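Local atomic coordinates of nidogen-1 (Mus musculus, PDB entry 1GL4), a protein that binds laminin tightly, and also collagen IV and perlecan, as a sulfated glycoprotein of basement membranes, and probably has a role in cell-matrix interactions. Residues A[178-190]-A[202-214]. Sequence-based numbering, arbitrary orientation.
Sequences PYGASVHIEPYTE and SSTREYTVMEPDQ
R205 and Y188 face each other where the two strands part, and together they illustrate how side chains can join a hairpin whose backbones have drawn away from one another. Nearer the 182-184 end the pairing is regular: S182 with M210 and H184 with T208 each exchange two backbone hydrogen bonds, the straightest being T208 N to H184 O at 3.0 Å, while V183 and V209 form the non-hydrogen-bonded pair between them. Beyond I185 the strand 188-190 runs with its axis 8.2 Å from that of 202-210, and one water links E186 N to E206 O where the backbones separate.

Further along, R205 spans the separation. From CB its chain leaves with CG anti to the carbonyl carbon (chi1 -52°) and extends to R205 CD, which lies over the Y188 ring face, 3.5 Å from Y188 CG. The turn at chi3, -79°, then lays NE above the ring centre and R205 CZ 3.6 Å from Y188 CE1; the guanidinium stacks flat, its plane 3° from that of the ring, a combined CH-pi and cation-pi contact. At the tip, R205 NH1 donates both to S203 OG and, in a salt bridge of 3.0 Å, to E190 OE2, which it meets from above the carboxylate plane. A water joins NH2 to E190 OE2, and Y192 OH holds E190 OE1. A leucine in place of R205 would probably leave E190 OE2 without its cationic partner and the Y188 face without its stacked guanidinium.

Each strand also has a neighbour on its other edge: E190 bonds through its backbone to L251 of strand 248-261, and S203 to W227 of strand 221-232. The arrangement is that of an antiparallel hairpin with a local break in its ladder, set in the wall of the beta-barrel of the nidogen G2 domain, a GFP-like fold.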
loop_
_atom_site.group_PDB
_atom_site.type_symbol
_atom_site.label_atom_id
_atom_site.label_comp_id
_atom_site.label_asym_id
_atom_site.label_seq_id
_atom_site.Cartn_x
_atom_site.Cartn_y
_atom_site.Cartn_z
ATOM N N PRO A 178 2.008 24.434 -0.740
ATOM C CA PRO A 178 3.261 25.152 -1.007
ATOM C C PRO A 178 4.433 24.247 -1.380
ATOM O O PRO A 178 4.596 23.172 -0.817
ATOM C CB PRO A 178 3.526 25.894 0.304
ATOM C CG PRO A 178 2.138 26.143 0.838
ATOM C CD PRO A 178 1.459 24.812 0.576
ATOM N N TYR A 179 5.246 24.694 -2.331
ATOM C CA TYR A 179 6.420 23.936 -2.748
ATOM C C TYR A 179 7.329 23.731 -1.534
ATOM O O TYR A 179 7.620 24.679 -0.797
ATOM C CB TYR A 179 7.195 24.702 -3.833
ATOM C CG TYR A 179 6.720 24.485 -5.258
ATOM C CD1 TYR A 179 5.394 24.145 -5.539
ATOM C CD2 TYR A 179 7.597 24.652 -6.332
ATOM C CE1 TYR A 179 4.953 23.980 -6.857
ATOM C CE2 TYR A 179 7.166 24.491 -7.650
ATOM C CZ TYR A 179 5.844 24.155 -7.905
ATOM O OH TYR A 179 5.419 24.001 -9.205
ATOM N N GLY A 180 7.763 22.493 -1.320
ATOM C CA GLY A 180 8.652 22.206 -0.208
ATOM C C GLY A 180 7.988 21.922 1.125
ATOM O O GLY A 180 8.670 21.638 2.109
ATOM N N ALA A 181 6.663 21.998 1.171
ATOM C CA ALA A 181 5.935 21.728 2.402
ATOM C C ALA A 181 5.827 20.217 2.611
ATOM O O ALA A 181 6.080 19.434 1.689
ATOM C CB ALA A 181 4.542 22.355 2.330
ATOM N N SER A 182 5.469 19.810 3.825
ATOM C CA SER A 182 5.308 18.394 4.146
ATOM C C SER A 182 3.909 18.180 4.727
ATOM O O SER A 182 3.238 19.144 5.097
ATOM C CB SER A 182 6.382 17.951 5.146
ATOM O OG SER A 182 6.381 18.777 6.299
ATOM N N VAL A 183 3.473 16.923 4.808
ATOM C CA VAL A 183 2.141 16.592 5.318
ATOM C C VAL A 183 2.155 15.451 6.345
ATOM O O VAL A 183 2.931 14.503 6.223
ATOM C CB VAL A 183 1.202 16.196 4.138
ATOM C CG1 VAL A 183 -0.084 15.597 4.660
ATOM C CG2 VAL A 183 0.903 17.418 3.281
ATOM N N HIS A 184 1.291 15.543 7.352
ATOM C CA HIS A 184 1.203 14.507 8.382
ATOM C C HIS A 184 -0.219 13.985 8.581
ATOM O O HIS A 184 -1.175 14.760 8.674
ATOM C CB HIS A 184 1.723 15.023 9.724
ATOM C CG HIS A 184 1.619 14.017 10.830
ATOM N ND1 HIS A 184 2.292 12.812 10.808
ATOM C CD2 HIS A 184 0.903 14.024 11.980
ATOM C CE1 HIS A 184 1.996 12.122 11.894
ATOM N NE2 HIS A 184 1.154 12.835 12.623
ATOM N N ILE A 185 -0.337 12.665 8.664
ATOM C CA ILE A 185 -1.616 11.990 8.855
ATOM C C ILE A 185 -1.541 11.085 10.095
ATOM O O ILE A 185 -0.648 10.242 10.212
ATOM C CB ILE A 185 -1.966 11.150 7.595
ATOM C CG1 ILE A 185 -2.243 12.088 6.413
ATOM C CG2 ILE A 185 -3.173 10.255 7.863
ATOM C CD1 ILE A 185 -2.192 11.406 5.055
ATOM N N GLU A 186 -2.478 11.282 11.020
ATOM C CA GLU A 186 -2.548 10.502 12.261
ATOM C C GLU A 186 -3.290 9.179 12.037
ATOM O O GLU A 186 -4.004 9.024 11.055
ATOM C CB GLU A 186 -3.302 11.295 13.330
ATOM C CG GLU A 186 -2.588 12.528 13.855
ATOM C CD GLU A 186 -1.728 12.214 15.057
ATOM O OE1 GLU A 186 -0.767 11.426 14.919
ATOM O OE2 GLU A 186 -2.023 12.751 16.147
ATOM N N PRO A 187 -3.124 8.209 12.953
ATOM C CA PRO A 187 -3.799 6.909 12.837
ATOM C C PRO A 187 -5.315 7.087 12.744
ATOM O O PRO A 187 -5.867 8.051 13.288
ATOM C CB PRO A 187 -3.379 6.190 14.116
ATOM C CG PRO A 187 -1.972 6.698 14.316
ATOM C CD PRO A 187 -2.136 8.188 14.049
ATOM N N TYR A 188 -5.985 6.162 12.059
ATOM C CA TYR A 188 -7.439 6.232 11.893
ATOM C C TYR A 188 -8.043 4.858 11.589
ATOM O O TYR A 188 -7.327 3.898 11.316
ATOM C CB TYR A 188 -7.791 7.200 10.751
ATOM C CG TYR A 188 -7.288 6.762 9.380
ATOM C CD1 TYR A 188 -8.060 5.935 8.556
ATOM C CD2 TYR A 188 -6.034 7.161 8.916
ATOM C CE1 TYR A 188 -7.591 5.515 7.300
ATOM C CE2 TYR A 188 -5.553 6.747 7.654
ATOM C CZ TYR A 188 -6.339 5.928 6.857
ATOM O OH TYR A 188 -5.894 5.546 5.607
ATOM N N THR A 189 -9.367 4.777 11.655
ATOM C CA THR A 189 -10.085 3.543 11.359
ATOM C C THR A 189 -11.114 3.856 10.276
ATOM O O THR A 189 -11.584 4.993 10.174
ATOM C CB THR A 189 -10.832 2.989 12.607
ATOM O OG1 THR A 189 -11.804 3.945 13.044
ATOM C CG2 THR A 189 -9.852 2.716 13.746
ATOM N N GLU A 190 -11.444 2.853 9.467
ATOM C CA GLU A 190 -12.423 2.998 8.384
ATOM C C GLU A 190 -13.344 1.793 8.381
ATOM O O GLU A 190 -12.896 0.674 8.625
ATOM C CB GLU A 190 -11.750 3.027 7.011
ATOM C CG GLU A 190 -11.033 4.283 6.619
ATOM C CD GLU A 190 -10.606 4.219 5.160
ATOM O OE1 GLU A 190 -9.902 3.250 4.800
ATOM O OE2 GLU A 190 -10.977 5.122 4.377
ATOM N N SER A 202 -17.110 5.371 3.488
ATOM C CA SER A 202 -17.068 6.827 3.447
ATOM C C SER A 202 -16.391 7.247 4.742
ATOM O O SER A 202 -16.707 6.716 5.809
ATOM C CB SER A 202 -18.485 7.400 3.365
ATOM O OG SER A 202 -18.451 8.807 3.191
ATOM N N SER A 203 -15.459 8.190 4.647
ATOM C CA SER A 203 -14.717 8.638 5.815
ATOM C C SER A 203 -14.292 10.098 5.712
ATOM O O SER A 203 -13.796 10.541 4.675
ATOM C CB SER A 203 -13.479 7.746 6.000
ATOM O OG SER A 203 -12.598 8.254 6.989
ATOM N N THR A 204 -14.499 10.838 6.797
ATOM C CA THR A 204 -14.122 12.245 6.863
ATOM C C THR A 204 -12.953 12.326 7.841
ATOM O O THR A 204 -13.101 11.975 9.010
ATOM C CB THR A 204 -15.297 13.116 7.366
ATOM O OG1 THR A 204 -16.417 12.959 6.482
ATOM C CG2 THR A 204 -14.901 14.594 7.399
ATOM N N ARG A 205 -11.793 12.770 7.356
ATOM C CA ARG A 205 -10.593 12.861 8.182
ATOM C C ARG A 205 -9.861 14.189 8.021
ATOM O O ARG A 205 -10.152 14.972 7.118
ATOM C CB ARG A 205 -9.613 11.733 7.820
ATOM C CG ARG A 205 -10.199 10.337 7.832
ATOM C CD ARG A 205 -9.090 9.282 7.832
ATOM N NE ARG A 205 -8.482 9.050 6.522
ATOM C CZ ARG A 205 -9.022 8.297 5.564
ATOM N NH1 ARG A 205 -10.197 7.703 5.756
ATOM N NH2 ARG A 205 -8.369 8.102 4.425
ATOM N N GLU A 206 -8.893 14.436 8.896
ATOM C CA GLU A 206 -8.118 15.663 8.814
ATOM C C GLU A 206 -6.648 15.319 8.580
ATOM O O GLU A 206 -6.208 14.202 8.859
ATOM C CB GLU A 206 -8.264 16.486 10.103
ATOM C CG GLU A 206 -7.530 15.915 11.302
ATOM C CD GLU A 206 -7.512 16.859 12.501
ATOM O OE1 GLU A 206 -6.731 16.595 13.440
ATOM O OE2 GLU A 206 -8.272 17.854 12.509
ATOM N N TYR A 207 -5.903 16.279 8.047
ATOM C CA TYR A 207 -4.481 16.108 7.796
ATOM C C TYR A 207 -3.806 17.441 8.097
ATOM O O TYR A 207 -4.440 18.501 8.032
ATOM C CB TYR A 207 -4.233 15.668 6.345
ATOM C CG TYR A 207 -4.757 16.614 5.285
ATOM C CD1 TYR A 207 -3.940 17.600 4.742
ATOM C CD2 TYR A 207 -6.075 16.528 4.834
ATOM C CE1 TYR A 207 -4.419 18.482 3.771
ATOM C CE2 TYR A 207 -6.566 17.410 3.869
ATOM C CZ TYR A 207 -5.734 18.383 3.347
ATOM O OH TYR A 207 -6.219 19.284 2.426
ATOM N N THR A 208 -2.529 17.389 8.448
ATOM C CA THR A 208 -1.798 18.600 8.789
ATOM C C THR A 208 -0.744 18.964 7.762
ATOM O O THR A 208 -0.015 18.097 7.285
ATOM C CB THR A 208 -1.101 18.446 10.150
ATOM O OG1 THR A 208 -2.082 18.192 11.159
ATOM C CG2 THR A 208 -0.322 19.722 10.509
ATOM N N VAL A 209 -0.671 20.252 7.428
ATOM C CA VAL A 209 0.317 20.753 6.477
ATOM C C VAL A 209 1.386 21.571 7.203
ATOM O O VAL A 209 1.080 22.572 7.856
ATOM C CB VAL A 209 -0.325 21.662 5.402
ATOM C CG1 VAL A 209 0.753 22.206 4.474
ATOM C CG2 VAL A 209 -1.363 20.884 4.604
ATOM N N MET A 210 2.637 21.132 7.098
ATOM C CA MET A 210 3.756 21.836 7.717
ATOM C C MET A 210 4.449 22.676 6.641
ATOM O O MET A 210 4.811 22.162 5.577
ATOM C CB MET A 210 4.745 20.841 8.323
ATOM C CG MET A 210 4.172 19.996 9.449
ATOM S SD MET A 210 5.402 18.853 10.135
ATOM C CE MET A 210 6.268 19.951 11.283
ATOM N N GLU A 211 4.622 23.964 6.921
ATOM C CA GLU A 211 5.250 24.899 5.985
ATOM C C GLU A 211 6.709 24.560 5.663
ATOM O O GLU A 211 7.395 23.923 6.460
ATOM C CB GLU A 211 5.150 26.323 6.543
ATOM C CG GLU A 211 3.728 26.872 6.585
ATOM C CD GLU A 211 3.203 27.239 5.201
ATOM O OE1 GLU A 211 3.910 27.981 4.488
ATOM O OE2 GLU A 211 2.091 26.796 4.827
ATOM N N PRO A 212 7.198 24.992 4.483
ATOM C CA PRO A 212 8.568 24.755 4.008
ATOM C C PRO A 212 9.626 24.907 5.092
ATOM O O PRO A 212 9.681 25.924 5.782
ATOM C CB PRO A 212 8.729 25.784 2.895
ATOM C CG PRO A 212 7.365 25.839 2.314
ATOM C CD PRO A 212 6.475 25.871 3.545
ATOM N N ASP A 213 10.463 23.884 5.228
ATOM C CA ASP A 213 11.517 23.874 6.234
ATOM C C ASP A 213 12.630 24.874 5.931
ATOM O O ASP A 213 13.697 24.505 5.436
ATOM C CB ASP A 213 12.094 22.461 6.358
ATOM C CG ASP A 213 13.218 22.377 7.368
ATOM O OD1 ASP A 213 13.024 22.828 8.518
ATOM O OD2 ASP A 213 14.296 21.856 7.011
ATOM N N GLN A 214 12.364 26.143 6.227
ATOM C CA GLN A 214 13.330 27.216 6.013
ATOM C C GLN A 214 13.183 28.231 7.140
ATOM O O GLN A 214 12.175 28.235 7.852
ATOM C CB GLN A 214 13.090 27.900 4.665
ATOM C CG GLN A 214 11.758 28.617 4.550
ATOM C CD GLN A 214 11.569 29.270 3.194
ATOM O OE1 GLN A 214 11.576 28.597 2.162
ATOM N NE2 GLN A 214 11.399 30.588 3.188
HETATM O O HOH W 1 11.120 22.174 2.693
HETATM O O HOH W 2 8.152 20.870 5.879
HETATM O O HOH W 3 -4.418 13.509 10.850
HETATM O O HOH W 4 -13.172 7.120 9.395
HETATM O O HOH W 5 -9.379 5.943 2.319
#